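RNA-directed RNA polymerase (Infectious pancreatic necrosis virus, PDB 3ZED) probably copies the viral RNA genome as an RNA-dependent RNA polymerase found both free and covalently attached to the genomic RNA. Local coordinates at residues 609-621 / 662-675. Residues are numbered along the deposited sequence; the frame is centred on the assembly and turned at random.
Sequences QIVRYEAIRLVGG and FGGDLEGITLSEPL
In the thumb domain of this birnavirus polymerase, the last turns of helix 604-621 pack against the loop that leads into helix 677-683. Leu675, Leu671 and Phe662 of the loop bring apolar groups to the helix, with Leu675 beside Glu614, Arg617 and Leu618. The one hydrogen bond between the segments runs from Leu675 N to Glu614 OE2 (2.9 Å, N-H...O angle 150°). It meets the syn side of that oxygen, 18° out of the carboxylate plane. Glu614 OE1 takes Arg617 NH1 at 2.7 Å in a salt bridge, through its syn lone pair. Arg639 and Ser635 of helix 625-645 also bind this buried carboxylate, which should favour its charged form. The Glu614 chain bends at chi2, bringing its oxygens beside Leu675.

Leu675 CB lies over one face of the Arg617 guanidinium, toward its rim. Leu675 CD1 rests on Leu618 CG at 3.7 Å. Leu618 CD1 touches Leu671 CD2 and also meets Ile669 CD1 tip to tip. Leu671 CD1 packs on Glu614 CB.

On a neighbouring side of the same helical turns, Ala615 CB sits at the edge of the Phe662 ring, 4.0 Å from CD2. Leu583 of helix 580-588 packs on Ile616 and Val619. Val619 CG1 presses on Phe662 CG at 3.6 Å, while Val619 CG2 makes a CH-pi contact 4.0 Å from the Phe662 ring centroid, 6° off the normal.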
loop_
_atom_site.group_PDB
_atom_site.type_symbol
_atom_site.label_atom_id
_atom_site.label_comp_id
_atom_site.label_asym_id
_atom_site.label_seq_id
_atom_site.Cartn_x
_atom_site.Cartn_y
_atom_site.Cartn_z
ATOM N N GLN B 609 23.593 11.678 8.479
ATOM C CA GLN B 609 23.508 13.072 8.924
ATOM C C GLN B 609 23.530 14.029 7.739
ATOM O O GLN B 609 22.717 14.957 7.691
ATOM C CB GLN B 609 24.666 13.404 9.887
ATOM C CG GLN B 609 24.545 12.729 11.258
ATOM C CD GLN B 609 23.353 13.216 12.061
ATOM O OE1 GLN B 609 23.143 14.425 12.261
ATOM N NE2 GLN B 609 22.549 12.275 12.538
ATOM N N ILE B 610 24.429 13.786 6.771
ATOM C CA ILE B 610 24.524 14.586 5.546
ATOM C C ILE B 610 23.259 14.346 4.689
ATOM O O ILE B 610 22.678 15.314 4.190
ATOM C CB ILE B 610 25.824 14.260 4.766
ATOM C CG1 ILE B 610 27.078 14.655 5.600
ATOM C CG2 ILE B 610 25.818 14.911 3.363
ATOM C CD1 ILE B 610 28.341 13.917 5.255
ATOM N N VAL B 611 22.861 13.062 4.517
ATOM C CA VAL B 611 21.692 12.645 3.736
ATOM C C VAL B 611 20.413 13.381 4.242
ATOM O O VAL B 611 19.684 13.942 3.435
ATOM C CB VAL B 611 21.528 11.096 3.731
ATOM C CG1 VAL B 611 20.179 10.662 3.147
ATOM C CG2 VAL B 611 22.670 10.426 2.958
ATOM N N ARG B 612 20.180 13.395 5.556
ATOM C CA ARG B 612 19.026 14.033 6.204
ATOM C C ARG B 612 18.857 15.503 5.764
ATOM O O ARG B 612 17.766 15.884 5.360
ATOM C CB ARG B 612 19.175 13.941 7.732
ATOM C CG ARG B 612 18.187 14.797 8.521
ATOM C CD ARG B 612 18.764 15.178 9.869
ATOM N NE ARG B 612 18.693 14.061 10.806
ATOM C CZ ARG B 612 19.021 14.141 12.084
ATOM N NH1 ARG B 612 19.452 15.288 12.596
ATOM N NH2 ARG B 612 18.904 13.082 12.869
ATOM N N TYR B 613 19.933 16.307 5.833
ATOM C CA TYR B 613 19.900 17.718 5.454
ATOM C C TYR B 613 19.849 17.916 3.934
ATOM O O TYR B 613 19.194 18.844 3.497
ATOM C CB TYR B 613 21.072 18.475 6.080
ATOM C CG TYR B 613 20.943 18.520 7.585
ATOM C CD1 TYR B 613 19.854 19.148 8.194
ATOM C CD2 TYR B 613 21.846 17.844 8.403
ATOM C CE1 TYR B 613 19.684 19.129 9.575
ATOM C CE2 TYR B 613 21.680 17.808 9.789
ATOM C CZ TYR B 613 20.596 18.452 10.369
ATOM O OH TYR B 613 20.453 18.493 11.732
ATOM N N GLU B 614 20.456 17.029 3.129
ATOM C CA GLU B 614 20.386 17.134 1.677
ATOM C C GLU B 614 18.994 16.752 1.157
ATOM O O GLU B 614 18.474 17.440 0.280
ATOM C CB GLU B 614 21.463 16.262 0.994
ATOM C CG GLU B 614 22.900 16.731 1.183
ATOM C CD GLU B 614 23.263 18.061 0.552
ATOM O OE1 GLU B 614 22.911 19.116 1.123
ATOM O OE2 GLU B 614 23.937 18.052 -0.497
ATOM N N ALA B 615 18.383 15.671 1.705
ATOM C CA ALA B 615 17.064 15.192 1.284
ATOM C C ALA B 615 15.971 16.195 1.621
ATOM O O ALA B 615 15.133 16.454 0.761
ATOM C CB ALA B 615 16.752 13.839 1.895
ATOM N N ILE B 616 16.012 16.823 2.815
ATOM C CA ILE B 616 15.021 17.837 3.193
ATOM C C ILE B 616 15.107 19.056 2.196
ATOM O O ILE B 616 14.071 19.610 1.805
ATOM C CB ILE B 616 15.065 18.245 4.696
ATOM C CG1 ILE B 616 13.727 18.853 5.150
ATOM C CG2 ILE B 616 16.226 19.168 5.056
ATOM C CD1 ILE B 616 12.573 17.832 5.418
ATOM N N ARG B 617 16.321 19.385 1.728
ATOM C CA ARG B 617 16.526 20.446 0.739
ATOM C C ARG B 617 15.952 20.020 -0.621
ATOM O O ARG B 617 15.170 20.770 -1.196
ATOM C CB ARG B 617 18.014 20.790 0.608
ATOM C CG ARG B 617 18.621 21.435 1.847
ATOM C CD ARG B 617 20.141 21.498 1.751
ATOM N NE ARG B 617 20.556 22.507 0.780
ATOM C CZ ARG B 617 21.768 22.594 0.244
ATOM N NH1 ARG B 617 22.706 21.709 0.556
ATOM N NH2 ARG B 617 22.049 23.557 -0.614
ATOM N N LEU B 618 16.289 18.801 -1.088
ATOM C CA LEU B 618 15.866 18.230 -2.370
ATOM C C LEU B 618 14.361 18.177 -2.576
ATOM O O LEU B 618 13.879 18.482 -3.672
ATOM C CB LEU B 618 16.375 16.791 -2.504
ATOM C CG LEU B 618 17.755 16.543 -3.015
ATOM C CD1 LEU B 618 18.135 15.110 -2.760
ATOM C CD2 LEU B 618 17.827 16.796 -4.482
ATOM N N VAL B 619 13.636 17.707 -1.567
ATOM C CA VAL B 619 12.195 17.506 -1.677
ATOM C C VAL B 619 11.409 18.812 -1.638
ATOM O O VAL B 619 10.233 18.788 -1.980
ATOM C CB VAL B 619 11.658 16.487 -0.638
ATOM C CG1 VAL B 619 12.227 15.106 -0.936
ATOM C CG2 VAL B 619 11.947 16.931 0.804
ATOM N N GLY B 620 12.036 19.920 -1.270
ATOM C CA GLY B 620 11.330 21.198 -1.272
ATOM C C GLY B 620 11.840 22.291 -0.368
ATOM O O GLY B 620 11.359 23.427 -0.443
ATOM N N GLY B 621 12.784 21.950 0.499
ATOM C CA GLY B 621 13.374 22.904 1.439
ATOM C C GLY B 621 14.200 23.933 0.707
ATOM O O GLY B 621 14.316 25.079 1.167
ATOM N N PHE B 662 12.757 9.827 1.944
ATOM C CA PHE B 662 12.514 10.438 0.638
ATOM C C PHE B 662 13.272 9.717 -0.474
ATOM O O PHE B 662 13.243 10.178 -1.612
ATOM C CB PHE B 662 12.902 11.936 0.673
ATOM C CG PHE B 662 12.171 12.712 1.748
ATOM C CD1 PHE B 662 10.771 12.786 1.754
ATOM C CD2 PHE B 662 12.870 13.339 2.772
ATOM C CE1 PHE B 662 10.099 13.502 2.751
ATOM C CE2 PHE B 662 12.195 14.041 3.777
ATOM C CZ PHE B 662 10.817 14.111 3.761
ATOM N N GLY B 663 13.942 8.615 -0.137
ATOM C CA GLY B 663 14.747 7.805 -1.052
ATOM C C GLY B 663 14.005 7.186 -2.224
ATOM O O GLY B 663 14.535 7.146 -3.349
ATOM N N GLY B 664 12.769 6.748 -1.956
ATOM C CA GLY B 664 11.883 6.105 -2.916
ATOM C C GLY B 664 11.472 6.934 -4.117
ATOM O O GLY B 664 10.640 6.482 -4.904
ATOM N N ASP B 665 12.043 8.117 -4.307
ATOM C CA ASP B 665 11.695 8.934 -5.465
ATOM C C ASP B 665 12.906 9.090 -6.430
ATOM O O ASP B 665 12.868 8.620 -7.581
ATOM C CB ASP B 665 11.165 10.311 -5.006
ATOM C CG ASP B 665 9.854 10.291 -4.208
ATOM O OD1 ASP B 665 8.768 10.069 -4.834
ATOM O OD2 ASP B 665 9.897 10.578 -2.971
ATOM N N LEU B 666 13.985 9.719 -5.923
ATOM C CA LEU B 666 15.195 10.127 -6.637
ATOM C C LEU B 666 16.225 8.974 -6.733
ATOM O O LEU B 666 17.380 9.090 -6.304
ATOM C CB LEU B 666 15.788 11.358 -5.906
ATOM C CG LEU B 666 14.903 12.579 -5.482
ATOM C CD1 LEU B 666 13.935 13.026 -6.562
ATOM C CD2 LEU B 666 14.247 12.387 -4.125
ATOM N N GLU B 667 15.792 7.877 -7.367
ATOM C CA GLU B 667 16.507 6.596 -7.494
ATOM C C GLU B 667 17.903 6.676 -8.147
ATOM O O GLU B 667 18.791 5.925 -7.747
ATOM C CB GLU B 667 15.648 5.567 -8.256
ATOM C CG GLU B 667 14.191 5.475 -7.806
ATOM C CD GLU B 667 13.852 4.755 -6.511
ATOM O OE1 GLU B 667 14.749 4.571 -5.655
ATOM O OE2 GLU B 667 12.664 4.392 -6.343
ATOM N N GLY B 668 18.074 7.555 -9.130
ATOM C CA GLY B 668 19.320 7.706 -9.871
ATOM C C GLY B 668 20.148 8.939 -9.583
ATOM O O GLY B 668 20.961 9.339 -10.418
ATOM N N ILE B 669 19.977 9.553 -8.402
ATOM C CA ILE B 669 20.785 10.721 -8.040
ATOM C C ILE B 669 21.745 10.347 -6.903
ATOM O O ILE B 669 21.457 9.443 -6.113
ATOM C CB ILE B 669 19.959 11.991 -7.713
ATOM C CG1 ILE B 669 19.230 11.896 -6.381
ATOM C CG2 ILE B 669 19.001 12.356 -8.841
ATOM C CD1 ILE B 669 19.522 12.972 -5.516
ATOM N N THR B 670 22.894 11.035 -6.848
ATOM C CA THR B 670 23.912 10.815 -5.833
ATOM C C THR B 670 24.080 12.082 -4.981
ATOM O O THR B 670 24.009 13.195 -5.506
ATOM C CB THR B 670 25.245 10.339 -6.463
ATOM O OG1 THR B 670 26.239 10.305 -5.441
ATOM C CG2 THR B 670 25.734 11.238 -7.596
ATOM N N LEU B 671 24.335 11.897 -3.674
ATOM C CA LEU B 671 24.531 12.997 -2.735
ATOM C C LEU B 671 26.006 13.130 -2.313
ATOM O O LEU B 671 26.295 13.831 -1.340
ATOM C CB LEU B 671 23.619 12.826 -1.498
ATOM C CG LEU B 671 22.100 12.762 -1.731
ATOM C CD1 LEU B 671 21.340 12.794 -0.404
ATOM C CD2 LEU B 671 21.622 13.875 -2.616
ATOM N N SER B 672 26.946 12.497 -3.074
ATOM C CA SER B 672 28.391 12.550 -2.797
ATOM C C SER B 672 28.924 13.975 -2.961
ATOM O O SER B 672 29.805 14.397 -2.204
ATOM C CB SER B 672 29.160 11.577 -3.680
ATOM O OG SER B 672 28.974 11.855 -5.056
ATOM N N GLU B 673 28.354 14.734 -3.922
ATOM C CA GLU B 673 28.697 16.148 -4.110
ATOM C C GLU B 673 27.557 17.006 -3.543
ATOM O O GLU B 673 26.397 16.575 -3.608
ATOM C CB GLU B 673 28.990 16.480 -5.584
ATOM C CG GLU B 673 30.416 16.128 -6.010
ATOM C CD GLU B 673 31.547 16.743 -5.201
ATOM O OE1 GLU B 673 31.641 17.991 -5.157
ATOM O OE2 GLU B 673 32.343 15.974 -4.612
ATOM N N PRO B 674 27.845 18.177 -2.923
ATOM C CA PRO B 674 26.749 18.987 -2.353
ATOM C C PRO B 674 25.717 19.396 -3.395
ATOM O O PRO B 674 26.038 19.537 -4.582
ATOM C CB PRO B 674 27.462 20.231 -1.798
ATOM C CG PRO B 674 28.890 19.844 -1.680
ATOM C CD PRO B 674 29.155 18.832 -2.740
ATOM N N LEU B 675 24.467 19.544 -2.947
ATOM C CA LEU B 675 23.328 19.964 -3.765
ATOM C C LEU B 675 23.600 21.348 -4.407
ATOM O O LEU B 675 24.054 22.272 -3.721
ATOM C CB LEU B 675 22.088 20.039 -2.847
ATOM C CG LEU B 675 20.715 20.170 -3.485
ATOM C CD1 LEU B 675 19.667 19.649 -2.541
ATOM C CD2 LEU B 675 20.379 21.623 -3.825
HETATM O O HOH W 1 23.498 24.727 -3.326
#